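Local coordinates for protein glutamate racemase (Escherichia coli, PDB 2JFN) that belongs to the aspartate/glutamate racemase family and holds glutamic acid and uridine-5'-diphosphate-N-acetylmuramoyl-L-alanine in separate pockets of an alpha/beta fold, at residues Ala121-Thr135 / Trp190-Cys204. Sequence-based numbering, arbitrary orientation.
Sequences AARLTANGIVGLLAT and WLRMKEPPDTVVLGC. With GLU (glutamic acid), chain B.
The carboxylate of Asp198 is turned into the loop at Thr125-Asn127, where each of its oxygens takes two bonds. Thr125 OG1 gives its hydrogen to Asp198 OD1 at 2.7 Å on the syn side, while the hydroxyl of Thr199 reaches the same oxygen from the opposite face. Asp198 OD2 receives Ala126 N through its syn lone pair (2.8 Å) and Asn127 N from above the carboxylate plane. Asn127 and Asp198 pass each other in opposite directions; at chi1 77° the amide of Asn127 folds back over its own backbone, from where OD1 closes an Asx turn onto Ile129 N and ND2 donates to Pro196 O at 3.2 Å.

Beyond this loop, strands 129-134 and 199-202 run parallel in the centre of a four-stranded sheet, joined by backbone bonds that are nearly straight in the middle, as from Val201 N to Gly131 O (2.7 Å), and more bent at the ends. On one face, Ala121 CB of the preceding helix presses on Val201 CG2, and Leu132 CD1 meets Val201 CG1 at 3.7 Å. On the other, the six-membered ring of Trp190 puts CH2 3.7 Å from both Gly131 CA and Leu133 CD2, its edge turned to Leu132 N. Val200 CG1 packs against Leu133 CG.

At the strand ends Cys204 SG lies 3.5 Å from CA of the bound glutamic acid. Four donors probably stabilise Asp198 as an anion, tying the loop that leads into strand 129-134 to the start of strand 199-202, at the end of the sheet remote from this pocket.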
ATOM      1  N   ALA A 121     -10.987  13.000   0.407  1.00 31.38           N
ATOM      2  CA  ALA A 121     -10.975  13.576  -0.932  1.00 31.88           C
ATOM      3  C   ALA A 121     -12.302  14.265  -1.230  1.00 32.64           C
ATOM      4  O   ALA A 121     -12.333  15.305  -1.893  1.00 32.09           O
ATOM      5  CB  ALA A 121     -10.702  12.499  -1.966  1.00 31.22           C
ATOM      6  N   ALA A 122     -13.392  13.685  -0.733  1.00 33.55           N
ATOM      7  CA  ALA A 122     -14.726  14.240  -0.946  1.00 34.91           C
ATOM      8  C   ALA A 122     -14.887  15.593  -0.263  1.00 35.90           C
ATOM      9  O   ALA A 122     -15.649  16.438  -0.727  1.00 36.06           O
ATOM     10  CB  ALA A 122     -15.787  13.266  -0.436  1.00 34.63           C
ATOM     11  N   ARG A 123     -14.173  15.794   0.839  1.00 37.08           N
ATOM     12  CA  ARG A 123     -14.236  17.055   1.575  1.00 38.64           C
ATOM     13  C   ARG A 123     -13.247  18.084   1.031  1.00 39.10           C
ATOM     14  O   ARG A 123     -13.279  19.248   1.430  1.00 39.34           O
ATOM     15  CB  ARG A 123     -13.918  16.838   3.056  1.00 39.68           C
ATOM     16  CG  ARG A 123     -14.840  15.881   3.782  1.00 41.76           C
ATOM     17  CD  ARG A 123     -14.549  15.907   5.273  1.00 43.75           C
ATOM     18  NE  ARG A 123     -14.816  17.224   5.849  1.00 45.71           N
ATOM     19  CZ  ARG A 123     -14.534  17.566   7.102  1.00 46.46           C
ATOM     20  NH1 ARG A 123     -13.970  16.686   7.918  1.00 47.45           N
ATOM     21  NH2 ARG A 123     -14.825  18.784   7.544  1.00 47.03           N
ATOM     22  N   LEU A 124     -12.368  17.659   0.129  1.00 39.13           N
ATOM     23  CA  LEU A 124     -11.359  18.560  -0.419  1.00 39.56           C
ATOM     24  C   LEU A 124     -11.659  19.066  -1.821  1.00 39.81           C
ATOM     25  O   LEU A 124     -11.249  20.170  -2.185  1.00 39.83           O
ATOM     26  CB  LEU A 124      -9.985  17.875  -0.411  1.00 39.49           C
ATOM     27  CG  LEU A 124      -9.425  17.460   0.954  1.00 39.90           C
ATOM     28  CD1 LEU A 124      -8.114  16.705   0.760  1.00 40.24           C
ATOM     29  CD2 LEU A 124      -9.213  18.687   1.829  1.00 40.03           C
ATOM     30  N   THR A 125     -12.372  18.267  -2.607  1.00 39.86           N
ATOM     31  CA  THR A 125     -12.688  18.655  -3.970  1.00 40.44           C
ATOM     32  C   THR A 125     -13.459  19.970  -4.018  1.00 41.06           C
ATOM     33  O   THR A 125     -14.287  20.251  -3.152  1.00 40.79           O
ATOM     34  CB  THR A 125     -13.502  17.557  -4.698  1.00 40.32           C
ATOM     35  OG1 THR A 125     -13.745  17.959  -6.051  1.00 40.44           O
ATOM     36  CG2 THR A 125     -14.834  17.307  -3.998  1.00 40.44           C
ATOM     37  N   ALA A 126     -13.168  20.778  -5.032  1.00 41.50           N
ATOM     38  CA  ALA A 126     -13.834  22.062  -5.199  1.00 42.01           C
ATOM     39  C   ALA A 126     -14.826  21.991  -6.353  1.00 42.35           C
ATOM     40  O   ALA A 126     -15.863  22.657  -6.327  1.00 42.99           O
ATOM     41  CB  ALA A 126     -12.802  23.157  -5.459  1.00 41.90           C
ATOM     42  N   ASN A 127     -14.516  21.182  -7.363  1.00 41.88           N
ATOM     43  CA  ASN A 127     -15.402  21.056  -8.515  1.00 41.62           C
ATOM     44  C   ASN A 127     -16.332  19.856  -8.404  1.00 41.10           C
ATOM     45  O   ASN A 127     -17.162  19.616  -9.281  1.00 41.43           O
ATOM     46  CB  ASN A 127     -14.582  20.983  -9.811  1.00 41.84           C
ATOM     47  CG  ASN A 127     -13.939  19.622 -10.034  1.00 41.92           C
ATOM     48  OD1 ASN A 127     -13.747  18.844  -9.102  1.00 41.99           O
ATOM     49  ND2 ASN A 127     -13.589  19.340 -11.283  1.00 41.74           N
ATOM     50  N   GLY A 128     -16.195  19.106  -7.316  1.00 40.81           N
ATOM     51  CA  GLY A 128     -17.040  17.945  -7.108  1.00 39.82           C
ATOM     52  C   GLY A 128     -16.677  16.725  -7.936  1.00 39.18           C
ATOM     53  O   GLY A 128     -17.405  15.735  -7.918  1.00 39.41           O
ATOM     54  N   ILE A 129     -15.566  16.785  -8.668  1.00 38.60           N
ATOM     55  CA  ILE A 129     -15.137  15.651  -9.486  1.00 37.56           C
ATOM     56  C   ILE A 129     -13.937  14.985  -8.807  1.00 36.88           C
ATOM     57  O   ILE A 129     -12.838  15.536  -8.791  1.00 36.65           O
ATOM     58  CB  ILE A 129     -14.681  16.083 -10.895  1.00 37.63           C
ATOM     59  CG1 ILE A 129     -15.618  17.154 -11.467  1.00 38.02           C
ATOM     60  CG2 ILE A 129     -14.641  14.862 -11.810  1.00 37.28           C
ATOM     61  CD1 ILE A 129     -16.964  16.643 -11.912  1.00 38.18           C
ATOM     62  N   VAL A 130     -14.154  13.800  -8.251  1.00 35.90           N
ATOM     63  CA  VAL A 130     -13.086  13.082  -7.576  1.00 34.41           C
ATOM     64  C   VAL A 130     -12.703  11.826  -8.344  1.00 33.52           C
ATOM     65  O   VAL A 130     -13.553  11.000  -8.680  1.00 33.77           O
ATOM     66  CB  VAL A 130     -13.505  12.697  -6.144  1.00 34.44           C
ATOM     67  CG1 VAL A 130     -12.418  11.855  -5.484  1.00 34.63           C
ATOM     68  CG2 VAL A 130     -13.758  13.958  -5.332  1.00 33.95           C
ATOM     69  N   GLY A 131     -11.415  11.692  -8.629  1.00 32.38           N
ATOM     70  CA  GLY A 131     -10.944  10.527  -9.348  1.00 31.20           C
ATOM     71  C   GLY A 131     -10.374   9.476  -8.407  1.00 30.54           C
ATOM     72  O   GLY A 131      -9.844   9.795  -7.342  1.00 29.56           O
ATOM     73  N   LEU A 132     -10.502   8.213  -8.796  1.00 29.94           N
ATOM     74  CA  LEU A 132      -9.965   7.121  -8.000  1.00 29.63           C
ATOM     75  C   LEU A 132      -9.074   6.280  -8.893  1.00 29.56           C
ATOM     76  O   LEU A 132      -9.548   5.663  -9.852  1.00 29.35           O
ATOM     77  CB  LEU A 132     -11.087   6.251  -7.427  1.00 29.35           C
ATOM     78  CG  LEU A 132     -10.657   4.966  -6.691  1.00 29.67           C
ATOM     79  CD1 LEU A 132      -9.788   5.299  -5.481  1.00 28.73           C
ATOM     80  CD2 LEU A 132     -11.903   4.203  -6.245  1.00 29.83           C
ATOM     81  N   LEU A 133      -7.779   6.292  -8.604  1.00 29.49           N
ATOM     82  CA  LEU A 133      -6.818   5.494  -9.359  1.00 30.26           C
ATOM     83  C   LEU A 133      -6.516   4.293  -8.485  1.00 30.96           C
ATOM     84  O   LEU A 133      -6.062   4.443  -7.350  1.00 30.93           O
ATOM     85  CB  LEU A 133      -5.517   6.259  -9.604  1.00 29.82           C
ATOM     86  CG  LEU A 133      -5.456   7.294 -10.716  1.00 29.97           C
ATOM     87  CD1 LEU A 133      -4.042   7.848 -10.775  1.00 29.36           C
ATOM     88  CD2 LEU A 133      -5.831   6.648 -12.052  1.00 29.56           C
ATOM     89  N   ALA A 134      -6.781   3.105  -9.006  1.00 31.95           N
ATOM     90  CA  ALA A 134      -6.529   1.883  -8.260  1.00 33.61           C
ATOM     91  C   ALA A 134      -6.117   0.815  -9.250  1.00 34.73           C
ATOM     92  O   ALA A 134      -6.098   1.053 -10.456  1.00 34.36           O
ATOM     93  CB  ALA A 134      -7.791   1.449  -7.521  1.00 33.35           C
ATOM     94  N   THR A 135      -5.775  -0.366  -8.753  1.00 36.55           N
ATOM     95  CA  THR A 135      -5.403  -1.422  -9.667  1.00 38.50           C
ATOM     96  C   THR A 135      -6.692  -2.018 -10.227  1.00 40.21           C
ATOM     97  O   THR A 135      -7.777  -1.804  -9.678  1.00 39.88           O
ATOM     98  CB  THR A 135      -4.546  -2.500  -8.977  1.00 38.44           C
ATOM     99  OG1 THR A 135      -4.045  -3.401  -9.975  1.00 38.63           O
ATOM    100  CG2 THR A 135      -5.354  -3.257  -7.938  1.00 37.99           C
ATOM    101  N   TRP A 190      -8.972  10.535 -18.745  1.00 32.33           N
ATOM    102  CA  TRP A 190      -9.064  11.736 -17.929  1.00 32.66           C
ATOM    103  C   TRP A 190      -8.550  12.974 -18.650  1.00 32.80           C
ATOM    104  O   TRP A 190      -9.118  14.051 -18.516  1.00 33.14           O
ATOM    105  CB  TRP A 190      -8.305  11.534 -16.614  1.00 31.96           C
ATOM    106  CG  TRP A 190      -9.014  10.609 -15.663  1.00 31.74           C
ATOM    107  CD1 TRP A 190     -10.179   9.934 -15.891  1.00 31.47           C
ATOM    108  CD2 TRP A 190      -8.612  10.275 -14.328  1.00 31.19           C
ATOM    109  NE1 TRP A 190     -10.528   9.201 -14.783  1.00 31.75           N
ATOM    110  CE2 TRP A 190      -9.583   9.392 -13.809  1.00 31.14           C
ATOM    111  CE3 TRP A 190      -7.523  10.638 -13.522  1.00 31.17           C
ATOM    112  CZ2 TRP A 190      -9.502   8.865 -12.517  1.00 30.64           C
ATOM    113  CZ3 TRP A 190      -7.443  10.111 -12.231  1.00 30.63           C
ATOM    114  CH2 TRP A 190      -8.428   9.235 -11.747  1.00 30.76           C
ATOM    115  N   LEU A 191      -7.479  12.817 -19.416  1.00 33.23           N
ATOM    116  CA  LEU A 191      -6.920  13.942 -20.152  1.00 34.12           C
ATOM    117  C   LEU A 191      -7.862  14.417 -21.258  1.00 34.32           C
ATOM    118  O   LEU A 191      -7.690  15.509 -21.788  1.00 34.60           O
ATOM    119  CB  LEU A 191      -5.563  13.563 -20.751  1.00 34.10           C
ATOM    120  CG  LEU A 191      -4.469  13.275 -19.721  1.00 34.63           C
ATOM    121  CD1 LEU A 191      -3.228  12.726 -20.416  1.00 34.77           C
ATOM    122  CD2 LEU A 191      -4.145  14.562 -18.961  1.00 34.84           C
ATOM    123  N   ARG A 192      -8.855  13.603 -21.605  1.00 34.66           N
ATOM    124  CA  ARG A 192      -9.810  13.990 -22.645  1.00 35.36           C
ATOM    125  C   ARG A 192     -11.105  14.560 -22.075  1.00 35.93           C
ATOM    126  O   ARG A 192     -12.043  14.841 -22.822  1.00 36.00           O
ATOM    127  CB  ARG A 192     -10.144  12.799 -23.545  1.00 35.21           C
ATOM    128  CG  ARG A 192      -9.053  12.444 -24.540  1.00 34.86           C
ATOM    129  CD  ARG A 192      -9.429  11.194 -25.319  1.00 34.91           C
ATOM    130  NE  ARG A 192      -8.476  10.902 -26.386  1.00 35.35           N
ATOM    131  CZ  ARG A 192      -8.554   9.838 -27.184  1.00 34.80           C
ATOM    132  NH1 ARG A 192      -9.538   8.964 -27.029  1.00 34.29           N
ATOM    133  NH2 ARG A 192      -7.655   9.661 -28.145  1.00 34.13           N
ATOM    134  N   MET A 193     -11.154  14.733 -20.757  1.00 36.28           N
ATOM    135  CA  MET A 193     -12.344  15.269 -20.104  1.00 36.54           C
ATOM    136  C   MET A 193     -12.391  16.795 -20.143  1.00 36.67           C
ATOM    137  O   MET A 193     -11.357  17.461 -20.028  1.00 36.46           O
ATOM    138  CB  MET A 193     -12.406  14.804 -18.644  1.00 36.79           C
ATOM    139  CG  MET A 193     -12.811  13.346 -18.450  1.00 36.88           C
ATOM    140  SD  MET A 193     -12.812  12.863 -16.701  1.00 37.53           S
ATOM    141  CE  MET A 193     -14.396  13.534 -16.124  1.00 36.86           C
ATOM    142  N   LYS A 194     -13.594  17.341 -20.309  1.00 37.01           N
ATOM    143  CA  LYS A 194     -13.781  18.790 -20.328  1.00 37.69           C
ATOM    144  C   LYS A 194     -13.342  19.307 -18.959  1.00 37.73           C
ATOM    145  O   LYS A 194     -12.564  20.256 -18.845  1.00 37.39           O
ATOM    146  CB  LYS A 194     -15.257  19.148 -20.562  1.00 38.05           C
ATOM    147  CG  LYS A 194     -15.517  20.654 -20.619  1.00 38.80           C
ATOM    148  CD  LYS A 194     -16.755  21.090 -19.818  1.00 39.92           C
ATOM    149  CE  LYS A 194     -18.075  20.939 -20.578  1.00 40.54           C
ATOM    150  NZ  LYS A 194     -18.560  19.537 -20.756  1.00 41.22           N
ATOM    151  N   GLU A 195     -13.856  18.664 -17.919  1.00 38.33           N
ATOM    152  CA  GLU A 195     -13.511  19.032 -16.553  1.00 38.43           C
ATOM    153  C   GLU A 195     -13.030  17.794 -15.803  1.00 37.55           C
ATOM    154  O   GLU A 195     -13.825  17.059 -15.219  1.00 37.40           O
ATOM    155  CB  GLU A 195     -14.718  19.635 -15.835  1.00 39.41           C
ATOM    156  CG  GLU A 195     -14.434  19.941 -14.373  1.00 41.23           C
ATOM    157  CD  GLU A 195     -15.447  20.878 -13.757  1.00 42.54           C
ATOM    158  OE1 GLU A 195     -16.665  20.641 -13.923  1.00 43.29           O
ATOM    159  OE2 GLU A 195     -15.019  21.850 -13.096  1.00 43.45           O
ATOM    160  N   PRO A 196     -11.715  17.543 -15.823  1.00 36.88           N
ATOM    161  CA  PRO A 196     -11.169  16.373 -15.129  1.00 36.26           C
ATOM    162  C   PRO A 196     -11.261  16.538 -13.617  1.00 35.39           C
ATOM    163  O   PRO A 196     -11.522  17.633 -13.117  1.00 35.42           O
ATOM    164  CB  PRO A 196      -9.727  16.326 -15.629  1.00 36.49           C
ATOM    165  CG  PRO A 196      -9.390  17.775 -15.777  1.00 37.04           C
ATOM    166  CD  PRO A 196     -10.639  18.344 -16.436  1.00 37.02           C
ATOM    167  N   PRO A 197     -11.054  15.445 -12.865  1.00 34.89           N
ATOM    168  CA  PRO A 197     -11.124  15.522 -11.401  1.00 34.16           C
ATOM    169  C   PRO A 197     -10.103  16.526 -10.890  1.00 33.22           C
ATOM    170  O   PRO A 197      -8.993  16.590 -11.408  1.00 33.54           O
ATOM    171  CB  PRO A 197     -10.764  14.099 -10.957  1.00 34.06           C
ATOM    172  CG  PRO A 197     -11.104  13.258 -12.134  1.00 34.48           C
ATOM    173  CD  PRO A 197     -10.667  14.094 -13.302  1.00 34.65           C
ATOM    174  N   ASP A 198     -10.461  17.319  -9.887  1.00 32.64           N
ATOM    175  CA  ASP A 198      -9.490  18.258  -9.351  1.00 32.00           C
ATOM    176  C   ASP A 198      -8.808  17.593  -8.149  1.00 30.70           C
ATOM    177  O   ASP A 198      -7.832  18.104  -7.599  1.00 30.48           O
ATOM    178  CB  ASP A 198     -10.167  19.589  -8.968  1.00 32.92           C
ATOM    179  CG  ASP A 198     -11.025  19.498  -7.712  1.00 34.20           C
ATOM    180  OD1 ASP A 198     -11.433  18.382  -7.317  1.00 34.32           O
ATOM    181  OD2 ASP A 198     -11.306  20.576  -7.126  1.00 34.48           O
ATOM    182  N   THR A 199      -9.316  16.422  -7.780  1.00 29.73           N
ATOM    183  CA  THR A 199      -8.776  15.653  -6.656  1.00 28.32           C
ATOM    184  C   THR A 199      -8.678  14.181  -7.072  1.00 27.54           C
ATOM    185  O   THR A 199      -9.663  13.592  -7.500  1.00 27.62           O
ATOM    186  CB  THR A 199      -9.695  15.782  -5.429  1.00 28.44           C
ATOM    187  OG1 THR A 199      -9.939  17.172  -5.166  1.00 28.45           O
ATOM    188  CG2 THR A 199      -9.044  15.156  -4.199  1.00 27.68           C
ATOM    189  N   VAL A 200      -7.490  13.590  -6.958  1.00 26.67           N
ATOM    190  CA  VAL A 200      -7.306  12.194  -7.346  1.00 25.45           C
ATOM    191  C   VAL A 200      -6.840  11.348  -6.169  1.00 24.96           C
ATOM    192  O   VAL A 200      -5.800  11.623  -5.572  1.00 25.00           O
ATOM    193  CB  VAL A 200      -6.265  12.051  -8.491  1.00 25.29           C
ATOM    194  CG1 VAL A 200      -6.034  10.573  -8.808  1.00 24.41           C
ATOM    195  CG2 VAL A 200      -6.758  12.778  -9.748  1.00 25.16           C
ATOM    196  N   VAL A 201      -7.617  10.319  -5.851  1.00 24.00           N
ATOM    197  CA  VAL A 201      -7.299   9.410  -4.755  1.00 24.07           C
ATOM    198  C   VAL A 201      -6.407   8.284  -5.259  1.00 23.96           C
ATOM    199  O   VAL A 201      -6.732   7.619  -6.236  1.00 24.03           O
ATOM    200  CB  VAL A 201      -8.581   8.763  -4.175  1.00 23.91           C
ATOM    201  CG1 VAL A 201      -8.215   7.727  -3.107  1.00 23.25           C
ATOM    202  CG2 VAL A 201      -9.482   9.836  -3.584  1.00 23.70           C
ATOM    203  N   LEU A 202      -5.272   8.084  -4.608  1.00 24.28           N
ATOM    204  CA  LEU A 202      -4.392   6.992  -4.998  1.00 24.52           C
ATOM    205  C   LEU A 202      -4.847   5.827  -4.132  1.00 24.97           C
ATOM    206  O   LEU A 202      -4.488   5.737  -2.951  1.00 25.27           O
ATOM    207  CB  LEU A 202      -2.934   7.363  -4.723  1.00 24.85           C
ATOM    208  CG  LEU A 202      -2.515   8.640  -5.463  1.00 24.66           C
ATOM    209  CD1 LEU A 202      -1.034   8.926  -5.248  1.00 25.52           C
ATOM    210  CD2 LEU A 202      -2.821   8.482  -6.945  1.00 24.68           C
ATOM    211  N   GLY A 203      -5.673   4.966  -4.721  1.00 25.47           N
ATOM    212  CA  GLY A 203      -6.221   3.819  -4.013  1.00 26.68           C
ATOM    213  C   GLY A 203      -5.425   2.542  -4.189  1.00 27.26           C
ATOM    214  O   GLY A 203      -5.963   1.439  -4.117  1.00 28.58           O
ATOM    215  N   CYS A 204      -4.139   2.700  -4.455  1.00 27.73           N
ATOM    216  CA  CYS A 204      -3.227   1.575  -4.600  1.00 27.40           C
ATOM    217  C   CYS A 204      -1.954   2.090  -3.941  1.00 26.65           C
ATOM    218  O   CYS A 204      -1.455   3.155  -4.306  1.00 26.53           O
ATOM    219  CB  CYS A 204      -2.990   1.260  -6.076  1.00 28.28           C
ATOM    220  SG  CYS A 204      -2.051  -0.249  -6.343  1.00 29.75           S
TER
HETATM  221  N   GLU B1287       0.172  -2.382  -3.330  1.00 27.57           N
HETATM  222  CA  GLU B1287      -0.949  -2.757  -4.196  1.00 28.20           C
HETATM  223  C   GLU B1287      -2.244  -2.518  -3.443  1.00 28.44           C
HETATM  224  O   GLU B1287      -2.353  -1.503  -2.662  1.00 28.04           O
HETATM  225  CB  GLU B1287      -0.825  -4.235  -4.596  1.00 28.42           C
HETATM  226  CG  GLU B1287      -1.085  -4.409  -6.109  1.00 28.59           C
HETATM  227  CD  GLU B1287      -1.264  -5.879  -6.466  1.00 29.41           C
HETATM  228  OE1 GLU B1287      -2.024  -6.198  -7.376  1.00 29.10           O
HETATM  229  OE2 GLU B1287      -0.645  -6.757  -5.856  1.00 28.72           O
HETATM  230  OXT GLU B1287      -3.229  -3.314  -3.591  1.00 29.50           O
HETATM  231  O   HOH W   1      -5.767  -0.774  -5.529  1.00 35.33           O